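Local structure of polyketide synthase PksL (Bacillus subtilis, 5E1V) at residues F47-L52 against F223-L228; Q148-S153 against Q212-P217. The protein belongs to a trans-AT polyketide synthase that makes bacillaene, and its dehydratase domain probably removes water from beta-hydroxyacyl intermediates of the growing chain. All blocks are in the same frame, centred on the assembly; numbering follows the deposited sequence.

Contact 1 of 2, residues F47-L52 against F223-L228; sequences FSCSEL and FSASAL
Cys49 and Ser50 bear against the end of strand 215-225 at Ala225 and the turn that follows it. The thiol of Cys49 does most of the side-chain work: SG, held between the backbone N and the carbonyl carbon (chi1 74°), points across the gap and meets Leu228 CD2 at 3.9 Å and Ala227 N at 4.0 Å. Leu228 answers with one methyl only. Its CG lies beside the backbone N, anti to the carbonyl carbon (chi1 -59°), which brings CD2 back to the sulfur. Ala225 CB lies near SG too, and Phe188 covers both Cys49 and Ala225. Beside this apolar patch, Ser50 approaches with carbon: its CA-H is directed at Ala225 O (CA to O 3.2 Å, 147° at the hydrogen), while CB rests 4.1 Å from Ser226 CA. Ser50 OG turns back within its own loop to a weak bond with Ser48 OG. The same loop is tied by Ser48 N, which binds Glu51 OE2 at 2.7 Å from above the carboxylate plane.

The polar backbone link between the segments is water 1. It accepts from Ala225 N at 2.8 Å and lies in donating reach of Cys49 O and Leu52 O. A direct bond is ruled out between Cys49 O and Ala225 O, two acceptors 3.2 Å apart. Two residues back along strand 215-225, Phe223 still bonds through its backbone to Leu54 of strand 53-59, so the water bridges the place where these antiparallel neighbours part. The chemistry therefore implies an association resting on sulfur-methyl packing, one CA-H...O contact and a shared water that links backbone groups of both segments.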
loop_
_atom_site.group_PDB
_atom_site.type_symbol
_atom_site.label_atom_id
_atom_site.label_comp_id
_atom_site.label_asym_id
_atom_site.label_seq_id
_atom_site.Cartn_x
_atom_site.Cartn_y
_atom_site.Cartn_z
ATOM N N PHE A 47 7.429 -5.642 -18.542
ATOM C CA PHE A 47 6.082 -5.085 -18.520
ATOM C C PHE A 47 6.032 -3.718 -17.933
ATOM O O PHE A 47 6.480 -3.531 -16.795
ATOM C CB PHE A 47 5.133 -5.976 -17.737
ATOM C CG PHE A 47 4.934 -7.287 -18.350
ATOM C CD1 PHE A 47 5.792 -8.350 -18.028
ATOM C CD2 PHE A 47 3.907 -7.479 -19.249
ATOM C CE1 PHE A 47 5.613 -9.591 -18.597
ATOM C CE2 PHE A 47 3.735 -8.717 -19.837
ATOM C CZ PHE A 47 4.578 -9.757 -19.520
ATOM N N SER A 48 5.388 -2.811 -18.674
ATOM C CA SER A 48 5.072 -1.486 -18.214
ATOM C C SER A 48 3.877 -1.503 -17.245
ATOM O O SER A 48 3.008 -2.291 -17.464
ATOM C CB SER A 48 4.641 -0.667 -19.444
ATOM O OG SER A 48 4.222 0.603 -19.039
ATOM N N CYS A 49 3.844 -0.670 -16.208
ATOM C CA CYS A 49 2.710 -0.638 -15.246
ATOM C C CYS A 49 1.379 -0.441 -15.946
ATOM O O CYS A 49 0.363 -0.972 -15.556
ATOM C CB CYS A 49 2.942 0.430 -14.151
ATOM S SG CYS A 49 2.743 2.133 -14.650
ATOM N N SER A 50 1.391 0.265 -17.062
ATOM C CA SER A 50 0.121 0.547 -17.747
ATOM C C SER A 50 -0.453 -0.708 -18.493
ATOM O O SER A 50 -1.653 -0.783 -18.798
ATOM C CB SER A 50 0.293 1.760 -18.634
ATOM O OG SER A 50 1.066 1.371 -19.751
ATOM N N GLU A 51 0.366 -1.727 -18.678
ATOM C CA GLU A 51 -0.085 -2.983 -19.313
ATOM C C GLU A 51 -0.858 -3.924 -18.433
ATOM O O GLU A 51 -1.403 -4.890 -18.917
ATOM C CB GLU A 51 1.124 -3.791 -19.772
ATOM C CG GLU A 51 1.997 -3.082 -20.781
ATOM C CD GLU A 51 3.133 -3.982 -21.180
ATOM O OE1 GLU A 51 2.842 -5.135 -21.559
ATOM O OE2 GLU A 51 4.293 -3.550 -21.084
ATOM N N LEU A 52 -0.842 -3.686 -17.123
ATOM C CA LEU A 52 -1.168 -4.691 -16.160
ATOM C C LEU A 52 -2.354 -4.176 -15.328
ATOM O O LEU A 52 -2.682 -2.938 -15.343
ATOM C CB LEU A 52 0.029 -4.915 -15.260
ATOM C CG LEU A 52 1.344 -5.168 -15.967
ATOM C CD1 LEU A 52 2.517 -5.280 -14.992
ATOM C CD2 LEU A 52 1.185 -6.428 -16.784
ATOM N N PHE A 223 -5.848 -3.019 -8.583
ATOM C CA PHE A 223 -4.958 -1.919 -8.714
ATOM C C PHE A 223 -4.629 -1.790 -10.154
ATOM O O PHE A 223 -4.273 -2.751 -10.821
ATOM C CB PHE A 223 -3.636 -2.099 -7.905
ATOM C CG PHE A 223 -2.792 -0.899 -7.959
ATOM C CD1 PHE A 223 -3.073 0.165 -7.175
ATOM C CD2 PHE A 223 -1.772 -0.821 -8.797
ATOM C CE1 PHE A 223 -2.271 1.311 -7.173
ATOM C CE2 PHE A 223 -0.949 0.283 -8.836
ATOM C CZ PHE A 223 -1.221 1.364 -8.034
ATOM N N SER A 224 -4.678 -0.558 -10.609
ATOM C CA SER A 224 -4.452 -0.205 -11.989
ATOM C C SER A 224 -3.741 1.134 -11.958
ATOM O O SER A 224 -4.160 1.987 -11.176
ATOM C CB SER A 224 -5.824 -0.017 -12.689
ATOM O OG SER A 224 -5.482 0.203 -14.029
ATOM N N ALA A 225 -2.789 1.336 -12.839
ATOM C CA ALA A 225 -1.959 2.537 -12.884
ATOM C C ALA A 225 -1.444 2.817 -14.326
ATOM O O ALA A 225 -1.004 1.902 -15.040
ATOM C CB ALA A 225 -0.776 2.387 -11.921
ATOM N N SER A 226 -1.633 4.061 -14.746
ATOM C CA SER A 226 -1.130 4.602 -16.025
ATOM C C SER A 226 0.242 5.289 -15.845
ATOM O O SER A 226 0.876 5.637 -16.803
ATOM C CB SER A 226 -2.150 5.622 -16.617
ATOM O OG SER A 226 -2.340 6.783 -15.792
ATOM N N ALA A 227 0.684 5.528 -14.610
ATOM C CA ALA A 227 1.979 6.173 -14.366
ATOM C C ALA A 227 2.464 5.791 -12.945
ATOM O O ALA A 227 1.718 5.333 -12.079
ATOM C CB ALA A 227 1.904 7.687 -14.522
ATOM N N LEU A 228 3.756 5.885 -12.764
ATOM C CA LEU A 228 4.366 5.578 -11.478
ATOM C C LEU A 228 4.001 6.575 -10.404
ATOM O O LEU A 228 3.727 7.774 -10.674
ATOM C CB LEU A 228 5.881 5.592 -11.684
ATOM C CG LEU A 228 6.508 4.650 -12.699
ATOM C CD1 LEU A 228 8.043 4.493 -12.439
ATOM C CD2 LEU A 228 5.914 3.229 -12.695
HETATM O O HOH W 1 -1.777 -1.054 -13.904
#

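Contact 2 of 2, residues Q148-S153 against Q212-P217; sequences QELVHS and QRLYLP
Gln148 lays its side chain across that of Gln212 at about a right angle, with the two amides stacked, their planes 28° apart. The chain of Gln148 runs extended beyond CG, whereas Gln212 bends at chi2 (-79°), which turns its OE1 to within 3.7 Å of Gln148 CG. Gln148 OE1 stands 3.0 Å from Gln212 O, an unfavourable pairing of two acceptors, and the amide is steadied from its other end by NE2, bonded to Gln144 OE1. Water 2 joins Gln148 O to Gln212 O, donating to both. With an alanine in place of Gln148, Gln144 OE1 would probably be left without its mate, and the amide of Gln212 would be likely to lose its stacking partner and be held at NE2 by a weak bond to Gly210 O.

Leu214 fills the inner side: CD2 packs on Gln148 CB and Leu150 CB, 3.7 Å from each, and lies 3.4 Å from Gln148 O. The contact forms where helix 138-147 ends in a Schellman motif, with Glu149 at positive phi as the C-prime residue. Strand 150-152 then pairs with strand 21-23, whose Val23 touches both Leu150 and Leu214, while strand 215-225 sets out beside strand 262-273.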
loop_
_atom_site.group_PDB
_atom_site.type_symbol
_atom_site.label_atom_id
_atom_site.label_comp_id
_atom_site.label_asym_id
_atom_site.label_seq_id
_atom_site.Cartn_x
_atom_site.Cartn_y
_atom_site.Cartn_z
ATOM N N GLN A 148 -2.803 4.185 18.976
ATOM C CA GLN A 148 -3.355 2.860 18.733
ATOM C C GLN A 148 -2.230 1.816 18.429
ATOM O O GLN A 148 -2.496 0.764 17.943
ATOM C CB GLN A 148 -4.423 2.942 17.624
ATOM C CG GLN A 148 -5.462 4.043 17.845
ATOM C CD GLN A 148 -6.610 4.049 16.809
ATOM O OE1 GLN A 148 -7.186 3.032 16.500
ATOM N NE2 GLN A 148 -6.929 5.220 16.301
ATOM N N GLU A 149 -0.993 2.151 18.789
ATOM C CA GLU A 149 0.166 1.264 18.760
ATOM C C GLU A 149 0.604 0.909 17.338
ATOM O O GLU A 149 1.231 -0.120 17.105
ATOM C CB GLU A 149 -0.082 -0.010 19.535
ATOM C CG GLU A 149 -0.554 0.194 20.968
ATOM C CD GLU A 149 -0.505 -1.119 21.731
ATOM O OE1 GLU A 149 0.609 -1.714 21.849
ATOM O OE2 GLU A 149 -1.584 -1.576 22.166
ATOM N N LEU A 150 0.268 1.775 16.413
ATOM C CA LEU A 150 0.808 1.695 15.034
ATOM C C LEU A 150 1.797 2.830 14.913
ATOM O O LEU A 150 1.390 3.978 14.989
ATOM C CB LEU A 150 -0.349 1.881 14.042
ATOM C CG LEU A 150 0.000 2.060 12.562
ATOM C CD1 LEU A 150 0.760 0.833 12.047
ATOM C CD2 LEU A 150 -1.253 2.371 11.718
ATOM N N VAL A 151 3.090 2.530 14.682
ATOM C CA VAL A 151 4.155 3.525 14.748
ATOM C C VAL A 151 5.003 3.551 13.454
ATOM O O VAL A 151 5.890 2.713 13.268
ATOM C CB VAL A 151 5.074 3.215 15.957
ATOM C CG1 VAL A 151 6.230 4.212 16.063
ATOM C CG2 VAL A 151 4.255 3.041 17.229
ATOM N N HIS A 152 4.739 4.539 12.612
ATOM C CA HIS A 152 5.552 4.854 11.467
ATOM C C HIS A 152 6.645 5.842 11.930
ATOM O O HIS A 152 6.383 6.738 12.740
ATOM C CB HIS A 152 4.764 5.531 10.358
ATOM C CG HIS A 152 3.523 4.834 9.935
ATOM N ND1 HIS A 152 2.387 4.805 10.701
ATOM C CD2 HIS A 152 3.218 4.210 8.774
ATOM C CE1 HIS A 152 1.426 4.185 10.025
ATOM N NE2 HIS A 152 1.915 3.801 8.860
ATOM N N SER A 153 7.846 5.670 11.443
ATOM C CA SER A 153 8.914 6.598 11.753
ATOM C C SER A 153 9.653 6.809 10.482
ATOM O O SER A 153 9.586 5.973 9.560
ATOM C CB SER A 153 9.826 5.980 12.826
ATOM O OG SER A 153 10.324 4.734 12.363
ATOM N N GLN A 212 -10.472 1.243 19.078
ATOM C CA GLN A 212 -9.029 1.518 19.010
ATOM C C GLN A 212 -8.127 0.369 18.470
ATOM O O GLN A 212 -6.931 0.611 18.306
ATOM C CB GLN A 212 -8.427 2.018 20.357
ATOM C CG GLN A 212 -9.092 3.195 21.049
ATOM C CD GLN A 212 -8.747 4.586 20.477
ATOM O OE1 GLN A 212 -7.625 5.079 20.627
ATOM N NE2 GLN A 212 -9.741 5.257 19.894
ATOM N N ARG A 213 -8.650 -0.839 18.248
ATOM C CA ARG A 213 -7.847 -1.936 17.686
ATOM C C ARG A 213 -7.580 -1.592 16.243
ATOM O O ARG A 213 -8.486 -1.122 15.566
ATOM C CB ARG A 213 -8.573 -3.272 17.644
ATOM C CG ARG A 213 -8.288 -4.233 18.779
ATOM C CD ARG A 213 -9.272 -4.033 19.886
ATOM N NE ARG A 213 -10.668 -3.974 19.443
ATOM C CZ ARG A 213 -11.562 -4.968 19.499
ATOM N NH1 ARG A 213 -11.249 -6.157 19.999
ATOM N NH2 ARG A 213 -12.803 -4.758 19.060
ATOM N N LEU A 214 -6.371 -1.870 15.763
ATOM C CA LEU A 214 -6.011 -1.540 14.393
ATOM C C LEU A 214 -6.700 -2.420 13.368
ATOM O O LEU A 214 -7.051 -3.575 13.655
ATOM C CB LEU A 214 -4.485 -1.692 14.244
ATOM C CG LEU A 214 -3.624 -0.838 15.165
ATOM C CD1 LEU A 214 -2.153 -1.250 15.096
ATOM C CD2 LEU A 214 -3.785 0.640 14.850
ATOM N N TYR A 215 -6.857 -1.912 12.141
ATOM C CA TYR A 215 -7.322 -2.731 11.038
ATOM C C TYR A 215 -6.145 -2.880 10.044
ATOM O O TYR A 215 -5.727 -1.873 9.502
ATOM C CB TYR A 215 -8.471 -2.069 10.272
ATOM C CG TYR A 215 -9.703 -1.816 11.081
ATOM C CD1 TYR A 215 -10.838 -2.627 10.929
ATOM C CD2 TYR A 215 -9.741 -0.769 12.001
ATOM C CE1 TYR A 215 -11.983 -2.419 11.694
ATOM C CE2 TYR A 215 -10.869 -0.550 12.766
ATOM C CZ TYR A 215 -11.987 -1.379 12.605
ATOM O OH TYR A 215 -13.129 -1.153 13.357
ATOM N N LEU A 216 -5.701 -4.104 9.788
ATOM C CA LEU A 216 -4.561 -4.369 8.866
ATOM C C LEU A 216 -5.072 -4.798 7.510
ATOM O O LEU A 216 -6.209 -5.316 7.391
ATOM C CB LEU A 216 -3.686 -5.452 9.444
ATOM C CG LEU A 216 -2.951 -5.007 10.724
ATOM C CD1 LEU A 216 -2.081 -6.161 11.192
ATOM C CD2 LEU A 216 -2.134 -3.722 10.590
ATOM N N PRO A 217 -4.261 -4.586 6.469
ATOM C CA PRO A 217 -4.694 -5.038 5.168
ATOM C C PRO A 217 -4.987 -6.536 5.067
ATOM O O PRO A 217 -4.327 -7.388 5.701
ATOM C CB PRO A 217 -3.510 -4.647 4.260
ATOM C CG PRO A 217 -3.030 -3.350 4.852
ATOM C CD PRO A 217 -3.078 -3.679 6.351
HETATM O O HOH W 2 -4.669 -0.191 18.860
#

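Strand 215-225 connects the two contacts: contact 2 lies at its start and contact 1 at its end, on opposite sides of the chain's centre. Their centres are 29 Å apart and their nearest atoms about 12 Å, so they do not touch. The order along the chain is 47-52, 148-153, 212-217, 223-228, which places both segments of contact 2 between those of contact 1. Contact 1 joins the two hotdog-family portions of the sequence, whereas contact 2 stays within the second. Flanked by strands 53-59 and 262-273, strand 215-225 runs along the junction of the two halves, consistent with the double-hotdog fold of polyketide synthase dehydratases.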